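Local atomic coordinates of excretory-secretory protein 2 (Ancylostoma ceylanicum, PDB entry 3NSW), a protein that is released by a parasitic hookworm, adopts a netrin-like fold and probably modulates the immune response of the host. Residues L11-Q16 / S97-D102; A26-T31 / Y38-W43; E5-M10 / D64-I69. All blocks are in the same frame, centred on the assembly; numbering follows the deposited sequence. Where two conformers were deposited one is given.

Contact 1 of 3, residues L11-Q16 / S97-D102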
loop_
_atom_site.group_PDB
_atom_site.type_symbol
_atom_site.label_atom_id
_atom_site.label_comp_id
_atom_site.label_asym_id
_atom_site.label_seq_id
_atom_site.Cartn_x
_atom_site.Cartn_y
_atom_site.Cartn_z
ATOM N N LEU A 11 6.344 3.459 -6.261
ATOM C CA LEU A 11 7.722 2.980 -6.215
ATOM C C LEU A 11 8.010 2.079 -7.404
ATOM O O LEU A 11 7.243 1.156 -7.690
ATOM C CB LEU A 11 7.984 2.170 -4.944
ATOM C CG LEU A 11 8.206 2.790 -3.569
ATOM C CD1 LEU A 11 8.701 1.682 -2.651
ATOM C CD2 LEU A 11 9.210 3.933 -3.606
ATOM N N SER A 12 9.120 2.343 -8.085
ATOM C CA SER A 12 9.581 1.470 -9.160
ATOM C C SER A 12 10.079 0.147 -8.584
ATOM O O SER A 12 9.829 -0.912 -9.157
ATOM C CB SER A 12 10.682 2.143 -9.981
ATOM O OG SER A 12 11.810 2.437 -9.178
ATOM N N GLU A 13 10.767 0.217 -7.445
ATOM C CA GLU A 13 11.258 -0.989 -6.766
ATOM C C GLU A 13 11.087 -0.897 -5.252
ATOM O O GLU A 13 11.464 0.102 -4.634
ATOM C CB GLU A 13 12.731 -1.252 -7.122
ATOM C CG GLU A 13 13.309 -2.516 -6.488
ATOM C CD GLU A 13 14.735 -2.831 -6.922
ATOM O OE1 GLU A 13 15.418 -1.949 -7.485
ATOM O OE2 GLU A 13 15.176 -3.974 -6.687
ATOM N N ILE A 14 10.513 -1.941 -4.658
ATOM C CA ILE A 14 10.415 -2.022 -3.208
ATOM C C ILE A 14 11.756 -2.508 -2.653
ATOM O O ILE A 14 12.268 -3.554 -3.067
ATOM C CB ILE A 14 9.279 -2.968 -2.749
ATOM C CG1 ILE A 14 7.923 -2.478 -3.269
ATOM C CG2 ILE A 14 9.275 -3.103 -1.224
ATOM C CD1 ILE A 14 6.822 -3.497 -3.113
ATOM N N ARG A 15 12.316 -1.736 -1.716
ATOM C CA ARG A 15 13.566 -2.105 -1.049
ATOM C C ARG A 15 13.371 -2.238 0.465
ATOM O O ARG A 15 12.360 -1.792 1.006
ATOM C CB ARG A 15 14.655 -1.066 -1.344
ATOM C CG ARG A 15 14.874 -0.784 -2.830
ATOM C CD ARG A 15 15.296 0.662 -3.063
ATOM N NE ARG A 15 14.402 1.609 -2.387
ATOM C CZ ARG A 15 14.433 2.930 -2.548
ATOM N NH1 ARG A 15 15.310 3.491 -3.376
ATOM N NH2 ARG A 15 13.580 3.696 -1.881
ATOM N N GLN A 16 14.356 -2.828 1.144
ATOM C CA GLN A 16 14.314 -2.990 2.606
ATOM C C GLN A 16 14.035 -1.688 3.383
ATOM O O GLN A 16 13.282 -1.690 4.367
ATOM C CB GLN A 16 15.610 -3.639 3.113
ATOM C CG GLN A 16 15.534 -4.140 4.552
ATOM C CD GLN A 16 14.484 -5.214 4.741
ATOM O OE1 GLN A 16 14.544 -6.263 4.110
ATOM N NE2 GLN A 16 13.516 -4.956 5.616
ATOM N N SER A 97 9.255 -8.241 -8.773
ATOM C CA SER A 97 10.370 -9.125 -9.117
ATOM C C SER A 97 10.573 -10.157 -8.003
ATOM O O SER A 97 10.012 -10.016 -6.911
ATOM C CB SER A 97 11.655 -8.311 -9.303
ATOM O OG SER A 97 12.005 -7.690 -8.080
ATOM N N GLN A 98 11.386 -11.180 -8.263
ATOM C CA GLN A 98 11.668 -12.195 -7.244
ATOM C C GLN A 98 12.354 -11.587 -6.024
ATOM O O GLN A 98 12.065 -11.980 -4.885
ATOM C CB GLN A 98 12.483 -13.364 -7.817
ATOM C CG GLN A 98 12.648 -14.553 -6.859
ATOM C CD GLN A 98 11.316 -15.101 -6.350
ATOM O OE1 GLN A 98 10.385 -15.331 -7.122
ATOM N NE2 GLN A 98 11.228 -15.314 -5.042
ATOM N N LYS A 99 13.249 -10.621 -6.268
ATOM C CA LYS A 99 13.909 -9.907 -5.186
ATOM C C LYS A 99 12.876 -9.295 -4.244
ATOM O O LYS A 99 12.972 -9.462 -3.026
ATOM C CB LYS A 99 14.867 -8.832 -5.727
ATOM C CG LYS A 99 15.581 -8.040 -4.641
ATOM C CD LYS A 99 16.548 -7.013 -5.219
ATOM C CE LYS A 99 17.721 -7.662 -5.921
ATOM N NZ LYS A 99 18.695 -6.635 -6.384
ATOM N N GLU A 100 11.881 -8.605 -4.807
ATOM C CA GLU A 100 10.828 -7.967 -4.024
ATOM C C GLU A 100 9.949 -8.996 -3.310
ATOM O O GLU A 100 9.574 -8.796 -2.145
ATOM C CB GLU A 100 9.971 -7.062 -4.916
ATOM C CG GLU A 100 10.730 -5.862 -5.490
ATOM C CD GLU A 100 9.916 -5.113 -6.534
ATOM O OE1 GLU A 100 9.516 -3.962 -6.270
ATOM O OE2 GLU A 100 9.669 -5.679 -7.614
ATOM N N LYS A 101 9.650 -10.094 -4.001
ATOM C CA LYS A 101 8.900 -11.204 -3.408
ATOM C C LYS A 101 9.598 -11.743 -2.157
ATOM O O LYS A 101 8.960 -11.934 -1.125
ATOM C CB LYS A 101 8.657 -12.315 -4.433
ATOM C CG LYS A 101 7.728 -11.899 -5.562
ATOM C CD LYS A 101 7.454 -13.043 -6.530
ATOM C CE LYS A 101 6.529 -12.599 -7.658
ATOM N NZ LYS A 101 6.342 -13.675 -8.674
ATOM N N ASP A 102 10.916 -11.924 -2.241
ATOM C CA ASP A 102 11.726 -12.356 -1.097
ATOM C C ASP A 102 11.715 -11.362 0.074
ATOM O O ASP A 102 11.621 -11.779 1.229
ATOM C CB ASP A 102 13.168 -12.661 -1.534
ATOM C CG ASP A 102 13.290 -13.931 -2.370
ATOM O OD1 ASP A 102 12.345 -14.755 -2.405
ATOM O OD2 ASP A 102 14.360 -14.115 -2.990
HETATM O O HOH W 1 13.836 -5.995 -7.899
#

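Contact 2 of 3, residues A26-T31 / Y38-W43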
loop_
_atom_site.group_PDB
_atom_site.type_symbol
_atom_site.label_atom_id
_atom_site.label_comp_id
_atom_site.label_asym_id
_atom_site.label_seq_id
_atom_site.Cartn_x
_atom_site.Cartn_y
_atom_site.Cartn_z
ATOM N N ALA A 26 0.769 -4.395 2.633
ATOM C CA ALA A 26 -0.434 -5.153 2.289
ATOM C C ALA A 26 -0.562 -5.446 0.803
ATOM O O ALA A 26 -0.030 -4.721 -0.028
ATOM C CB ALA A 26 -1.649 -4.378 2.757
ATOM N N TYR A 27 -1.329 -6.494 0.485
ATOM C CA TYR A 27 -1.673 -6.884 -0.882
ATOM C C TYR A 27 -3.129 -6.477 -0.979
ATOM O O TYR A 27 -3.958 -6.985 -0.211
ATOM C CB TYR A 27 -1.517 -8.412 -0.986
ATOM C CG TYR A 27 -1.951 -9.065 -2.282
ATOM C CD1 TYR A 27 -2.114 -8.336 -3.464
ATOM C CD2 TYR A 27 -2.119 -10.464 -2.332
ATOM C CE1 TYR A 27 -2.500 -8.989 -4.664
ATOM C CE2 TYR A 27 -2.496 -11.107 -3.508
ATOM C CZ TYR A 27 -2.679 -10.371 -4.660
ATOM O OH TYR A 27 -3.032 -11.011 -5.823
ATOM N N VAL A 28 -3.427 -5.517 -1.860
ATOM C CA VAL A 28 -4.764 -4.925 -1.955
ATOM C C VAL A 28 -5.265 -4.872 -3.398
ATOM O O VAL A 28 -4.474 -4.936 -4.338
ATOM C CB VAL A 28 -4.793 -3.479 -1.379
ATOM C CG1 VAL A 28 -4.358 -3.459 0.103
ATOM C CG2 VAL A 28 -3.921 -2.536 -2.202
ATOM N N THR A 29 -6.583 -4.777 -3.566
ATOM C CA THR A 29 -7.154 -4.385 -4.845
ATOM C C THR A 29 -7.863 -3.060 -4.639
ATOM O O THR A 29 -8.586 -2.879 -3.650
ATOM C CB THR A 29 -8.182 -5.404 -5.359
ATOM O OG1 THR A 29 -7.581 -6.702 -5.427
ATOM C CG2 THR A 29 -8.660 -5.000 -6.782
ATOM N N VAL A 30 -7.645 -2.127 -5.563
ATOM C CA VAL A 30 -8.434 -0.885 -5.592
ATOM C C VAL A 30 -9.793 -1.235 -6.188
ATOM O O VAL A 30 -9.874 -1.722 -7.321
ATOM C CB VAL A 30 -7.731 0.227 -6.415
ATOM C CG1 VAL A 30 -8.635 1.464 -6.586
ATOM C CG2 VAL A 30 -6.423 0.612 -5.770
ATOM N N THR A 31 -10.861 -0.999 -5.430
ATOM C CA THR A 31 -12.204 -1.452 -5.843
ATOM C C THR A 31 -13.096 -0.307 -6.294
ATOM O O THR A 31 -14.256 -0.518 -6.665
ATOM C CB THR A 31 -12.925 -2.194 -4.714
ATOM O OG1 THR A 31 -13.118 -1.298 -3.610
ATOM C CG2 THR A 31 -12.123 -3.410 -4.275
ATOM N N TYR A 38 -9.333 6.304 -2.445
ATOM C CA TYR A 38 -9.510 5.028 -3.110
ATOM C C TYR A 38 -10.110 4.046 -2.114
ATOM O O TYR A 38 -9.730 4.043 -0.940
ATOM C CB TYR A 38 -8.154 4.506 -3.595
ATOM C CG TYR A 38 -7.510 5.349 -4.669
ATOM C CD1 TYR A 38 -7.876 5.194 -6.011
ATOM C CD2 TYR A 38 -6.531 6.308 -4.350
ATOM C CE1 TYR A 38 -7.288 5.953 -7.001
ATOM C CE2 TYR A 38 -5.945 7.087 -5.345
ATOM C CZ TYR A 38 -6.321 6.894 -6.666
ATOM O OH TYR A 38 -5.756 7.642 -7.665
ATOM N N ASN A 39 -11.046 3.221 -2.583
ATOM C CA ASN A 39 -11.562 2.095 -1.819
ATOM C C ASN A 39 -10.677 0.881 -2.046
ATOM O O ASN A 39 -10.245 0.615 -3.178
ATOM C CB ASN A 39 -13.000 1.748 -2.242
ATOM C CG ASN A 39 -14.003 2.831 -1.887
ATOM O OD1 ASN A 39 -14.881 3.150 -2.690
ATOM N ND2 ASN A 39 -13.900 3.383 -0.685
ATOM N N LEU A 40 -10.415 0.151 -0.966
ATOM C CA LEU A 40 -9.490 -0.985 -0.975
ATOM C C LEU A 40 -10.114 -2.264 -0.429
ATOM O O LEU A 40 -10.884 -2.244 0.551
ATOM C CB LEU A 40 -8.262 -0.682 -0.102
ATOM C CG LEU A 40 -7.486 0.600 -0.386
ATOM C CD1 LEU A 40 -6.388 0.789 0.659
ATOM C CD2 LEU A 40 -6.899 0.549 -1.793
ATOM N N GLN A 41 -9.773 -3.368 -1.081
ATOM C CA GLN A 41 -9.976 -4.698 -0.537
ATOM C C GLN A 41 -8.612 -5.224 -0.122
ATOM O O GLN A 41 -7.675 -5.226 -0.917
ATOM C CB GLN A 41 -10.595 -5.626 -1.594
ATOM C CG GLN A 41 -10.511 -7.117 -1.269
ATOM C CD GLN A 41 -11.579 -7.577 -0.285
ATOM O OE1 GLN A 41 -12.762 -7.305 -0.467
ATOM N NE2 GLN A 41 -11.158 -8.280 0.761
ATOM N N TYR A 42 -8.501 -5.670 1.122
ATOM C CA TYR A 42 -7.249 -6.246 1.619
ATOM C C TYR A 42 -7.276 -7.759 1.476
ATOM O O TYR A 42 -8.228 -8.411 1.904
ATOM C CB TYR A 42 -7.062 -5.896 3.098
ATOM C CG TYR A 42 -6.585 -4.488 3.312
ATOM C CD1 TYR A 42 -5.236 -4.223 3.547
ATOM C CD2 TYR A 42 -7.480 -3.417 3.277
ATOM C CE1 TYR A 42 -4.785 -2.920 3.741
ATOM C CE2 TYR A 42 -7.044 -2.114 3.463
ATOM C CZ TYR A 42 -5.702 -1.875 3.704
ATOM O OH TYR A 42 -5.279 -0.591 3.894
ATOM N N TRP A 43 -6.214 -8.310 0.900
ATOM C CA TRP A 43 -6.084 -9.752 0.729
ATOM C C TRP A 43 -5.161 -10.370 1.760
ATOM O O TRP A 43 -5.388 -11.501 2.199
ATOM C CB TRP A 43 -5.572 -10.085 -0.673
ATOM C CG TRP A 43 -6.477 -9.597 -1.761
ATOM C CD1 TRP A 43 -6.223 -8.584 -2.647
ATOM C CD2 TRP A 43 -7.789 -10.089 -2.075
ATOM N NE1 TRP A 43 -7.293 -8.423 -3.496
ATOM C CE2 TRP A 43 -8.265 -9.332 -3.172
ATOM C CE3 TRP A 43 -8.601 -11.099 -1.545
ATOM C CZ2 TRP A 43 -9.525 -9.551 -3.751
ATOM C CZ3 TRP A 43 -9.862 -11.320 -2.122
ATOM C CH2 TRP A 43 -10.307 -10.545 -3.213
HETATM O O HOH W 2 -13.191 -0.957 -0.168
#

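Contact 3 of 3, residues E5-M10 / D64-I69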
loop_
_atom_site.group_PDB
_atom_site.type_symbol
_atom_site.label_atom_id
_atom_site.label_comp_id
_atom_site.label_asym_id
_atom_site.label_seq_id
_atom_site.Cartn_x
_atom_site.Cartn_y
_atom_site.Cartn_z
ATOM N N GLU A 5 1.410 13.966 4.235
ATOM C CA GLU A 5 1.330 12.590 4.709
ATOM C C GLU A 5 0.252 11.768 3.979
ATOM O O GLU A 5 0.273 10.546 4.032
ATOM C CB GLU A 5 1.120 12.567 6.243
ATOM C CG GLU A 5 2.246 13.244 7.082
ATOM C CD GLU A 5 2.133 14.767 7.209
ATOM O OE1 GLU A 5 1.222 15.388 6.610
ATOM O OE2 GLU A 5 2.978 15.372 7.909
ATOM N N TYR A 6 -0.675 12.438 3.292
ATOM C CA TYR A 6 -1.665 11.749 2.451
ATOM C C TYR A 6 -1.346 11.931 0.983
ATOM O O TYR A 6 -2.247 12.124 0.166
ATOM C CB TYR A 6 -3.070 12.290 2.699
ATOM C CG TYR A 6 -3.622 11.968 4.049
ATOM C CD1 TYR A 6 -3.568 10.672 4.553
ATOM C CD2 TYR A 6 -4.232 12.960 4.819
ATOM C CE1 TYR A 6 -4.094 10.377 5.812
ATOM C CE2 TYR A 6 -4.759 12.674 6.070
ATOM C CZ TYR A 6 -4.689 11.381 6.555
ATOM O OH TYR A 6 -5.200 11.105 7.794
ATOM N N CYS A 7 -0.063 11.890 0.652
ATOM C CA CYS A 7 0.363 11.901 -0.740
ATOM C C CYS A 7 1.177 10.638 -1.066
ATOM O O CYS A 7 2.405 10.659 -1.023
ATOM C CB CYS A 7 1.140 13.180 -1.042
ATOM S SG CYS A 7 0.130 14.677 -0.841
ATOM N N PRO A 8 0.486 9.530 -1.393
ATOM C CA PRO A 8 1.200 8.274 -1.635
ATOM C C PRO A 8 2.122 8.395 -2.837
ATOM O O PRO A 8 1.892 9.228 -3.718
ATOM C CB PRO A 8 0.074 7.263 -1.924
ATOM C CG PRO A 8 -1.167 7.913 -1.467
ATOM C CD PRO A 8 -0.969 9.382 -1.568
ATOM N N LYS A 9 3.177 7.596 -2.852
ATOM C CA LYS A 9 4.103 7.629 -3.977
ATOM C C LYS A 9 4.149 6.277 -4.647
ATOM O O LYS A 9 4.049 5.263 -3.974
ATOM C CB LYS A 9 5.501 8.030 -3.507
ATOM C CG LYS A 9 6.116 7.103 -2.466
ATOM C CD LYS A 9 7.512 7.587 -2.076
ATOM C CE LYS A 9 8.206 6.606 -1.143
ATOM N NZ LYS A 9 9.553 7.097 -0.726
ATOM N N MET A 10 4.331 6.279 -5.964
ATOM C CA MET A 10 4.578 5.052 -6.711
ATOM C C MET A 10 6.050 4.720 -6.570
ATOM O O MET A 10 6.904 5.600 -6.731
ATOM C CB MET A 10 4.264 5.230 -8.199
ATOM C CG MET A 10 2.814 5.493 -8.550
ATOM S SD MET A 10 1.642 4.272 -7.933
ATOM C CE MET A 10 2.273 2.732 -8.566
ATOM N N ASP A 64 -5.682 10.519 -0.952
ATOM C CA ASP A 64 -4.628 11.151 -1.762
ATOM C C ASP A 64 -4.924 12.633 -1.937
ATOM O O ASP A 64 -5.856 13.007 -2.655
ATOM C CB ASP A 64 -4.462 10.462 -3.134
ATOM C CG ASP A 64 -3.402 11.139 -4.024
ATOM O OD1 ASP A 64 -2.566 11.916 -3.519
ATOM O OD2 ASP A 64 -3.398 10.888 -5.248
ATOM N N ASP A 65 -4.113 13.462 -1.285
ATOM C CA ASP A 65 -4.264 14.918 -1.319
ATOM C C ASP A 65 -3.449 15.592 -2.430
ATOM O O ASP A 65 -3.564 16.803 -2.638
ATOM C CB ASP A 65 -3.813 15.500 0.024
ATOM C CG ASP A 65 -4.882 15.410 1.102
ATOM O OD1 ASP A 65 -5.986 14.883 0.845
ATOM O OD2 ASP A 65 -4.608 15.869 2.225
ATOM N N CYS A 66 -2.614 14.814 -3.124
ATOM C CA CYS A 66 -1.677 15.366 -4.110
ATOM C C CYS A 66 -2.031 14.990 -5.539
ATOM O O CYS A 66 -2.155 15.861 -6.400
ATOM C CB CYS A 66 -0.230 14.936 -3.816
ATOM S SG CYS A 66 0.589 15.808 -2.472
ATOM N N GLY A 67 -2.183 13.692 -5.791
ATOM C CA GLY A 67 -2.405 13.187 -7.147
ATOM C C GLY A 67 -1.114 12.786 -7.833
ATOM O O GLY A 67 -1.024 12.818 -9.058
ATOM N N ASN A 68 -0.103 12.421 -7.044
ATOM C CA ASN A 68 1.131 11.868 -7.597
ATOM C C ASN A 68 1.001 10.368 -7.878
ATOM O O ASN A 68 1.967 9.704 -8.278
ATOM C CB ASN A 68 2.326 12.165 -6.687
ATOM C CG ASN A 68 2.661 13.644 -6.628
ATOM O OD1 ASN A 68 2.352 14.403 -7.549
ATOM N ND2 ASN A 68 3.299 14.060 -5.543
ATOM N N ILE A 69 -0.201 9.844 -7.656
ATOM C CA ILE A 69 -0.561 8.494 -8.096
ATOM C C ILE A 69 -1.862 8.561 -8.893
ATOM O O ILE A 69 -2.676 9.464 -8.688
ATOM C CB ILE A 69 -0.708 7.487 -6.921
ATOM C CG1 ILE A 69 -1.857 7.884 -5.985
ATOM C CG2 ILE A 69 0.626 7.307 -6.167
ATOM C CD1 ILE A 69 -2.168 6.847 -4.896
HETATM O O HOH W 3 0.505 11.455 -4.139
HETATM O O HOH W 4 4.570 8.919 -7.204
#

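Contact 1 of 3, residues L11-Q16 / S97-D102
Extended backbone at Ile-14 passes the first turn of the helix that begins at Gln-98, with the CA atoms of Ile-14 and Glu-100 6.0 Å apart. The grip is one bond: Ile-14 N donates to Glu-100 OE1 at 2.8 Å, almost perfectly straight at 178°. The same carboxylate turns its other oxygen back on its own helix end, OE2 of Glu-100 accepting from Ser-97 N at 2.8 Å. Both donors come in on the anti side. Ser-97 OG in turn accepts a weak bond from Glu-100 N, which completes a capping box, so the group that caps the helix also holds the loop. Glu-13, with CG anti to its N (chi1 -178°) and the chain straight beyond, reaches along the surface until OE2 lies 3.6 Å from CD of Lys-99 in one of the two modelled conformers of that lysine. A water donates to Glu-13 OE2. Lys-91, from strand 88-92, forms a salt bridge with Glu-100 OE2 and bonds to Ser-12 O, which probably offsets the buried charge. Ile-14 packs inward on Phe-89 of that strand and Ile-19 of helix 16-20, so the loop is wedged between sheet and both helices.

Contact 2 of 3, residues A26-T31 / Y38-W43
This is the antiparallel beta hairpin of strands 24-33 and 37-45, inside the netrin-like sheet, flanked by strands 75-82 and 59-63. Thr-29 and Gln-41 form a hydrogen-bonded pair, Thr-29 N meeting Gln-41 O at 2.9 Å and Gln-41 N returning to Thr-29 O. Trp-43 N to Tyr-27 O and Thr-31 N to Asn-39 O extend the pattern both ways. On the face of Val-28, Val-30, Leu-40 and Tyr-42 the contacts are apolar: Val-28 CG1 sits over the Tyr-42 ring, 3.9 Å from its centroid in a CH-pi contact, while Ala-26 CB meets the ring edge at CE1 of Tyr-42, 3.6 Å away. Farther along, CG2 of Val-30 touches CD2 of Leu-40 at 4.0 Å. The other face carries the polar link. Trp-43 NE1 donates to Thr-29 OG1 at 2.6 Å, in the indole plane and at 175°, and the indole also turns an edge to the face of Tyr-27, centroids 5.0 Å apart. OG1 of Thr-29 lies anti to the carbonyl carbon (chi1 -55°), which presents it to the indole. Having accepted from the indole, the hydroxyl can use its own hydrogen to bond Asp-76 OD1, and the two bonds would limit rotation of Thr-29 and Trp-43.

Contact 3 of 3, residues E5-M10 / D64-I69
Cys-7 and Cys-66 are joined by a disulfide, SG to SG 2.0 Å, with a chi3 of 73° that makes it right-handed. Just before it, Asp-65 N donates to Tyr-6 O at 2.7 Å, so a covalent and a hydrogen-bonded link sit side by side. Asp-65 lies alongside Tyr-6, its OD2 at the ring edge, 3.9 Å from CD2 of Tyr-6. On the other flank Ile-69 spreads its two branches: CD1 lies 3.7 Å from CG of Pro-8, and CG2 meets SD of Met-10 at the same separation. With CG1 set between the backbone N and carbonyl carbon (chi1 64°), CG2 is left anti to the carbonyl carbon and faces the sulfur, whose chain bends twice to come round to it.

Behind these contacts stands Asp-64. Its OD1 accepts from Cys-66 N at 2.9 Å, an Asx turn, and from Gly-67 N at the same length, both approaching from one face of the carboxylate. Those bonds shape the turn that presents the half-cystine, and Gly-67 takes up the positive phi the turn needs. A water then joins the segments, donating to Pro-8 O and Asp-64 OD1 and accepting from Asn-68 N; another links Met-10 N to Asn-68 O.

Farther out, Asp-65 OD1 forms salt bridges with Arg-36 and Arg-63. Lys-9 pairs with Cys-88 and Val-90 of strand 88-92, and Pro-8 packs on Leu-62 and Val-90. The N-terminal segment is thus tied covalently to the loop after strand 59-63, reminiscent of the disulfide-held N terminus of TIMPs. The two arginines probably keep Asp-65 ionised, while the two amides and the water on Asp-64 OD1 are consistent with an ionised carboxylate that holds the loop in shape.

How the contacts relate
Contact 2 lies nearest the middle of the chain, about 8 Å from its centre, and is strand against strand; farther out, contact 1 sets a loop against the start of a helix, and contact 3 is largely loop against loop. Contact 3 borders contact 2, since Tyr-38 of the hairpin packs against Ile-69 and Asp-64. Contacts 1 and 3 meet only by sequence, segment 11-16 following on 5-10, yet both lean on strand 88-92. The hairpin is nested within the loops closed by the other two, which cross each other. The chemistry follows place: amide bonds and aromatic packing in the hairpin, a disulfide with waters in contact 3, and one buried carboxylate in contact 1.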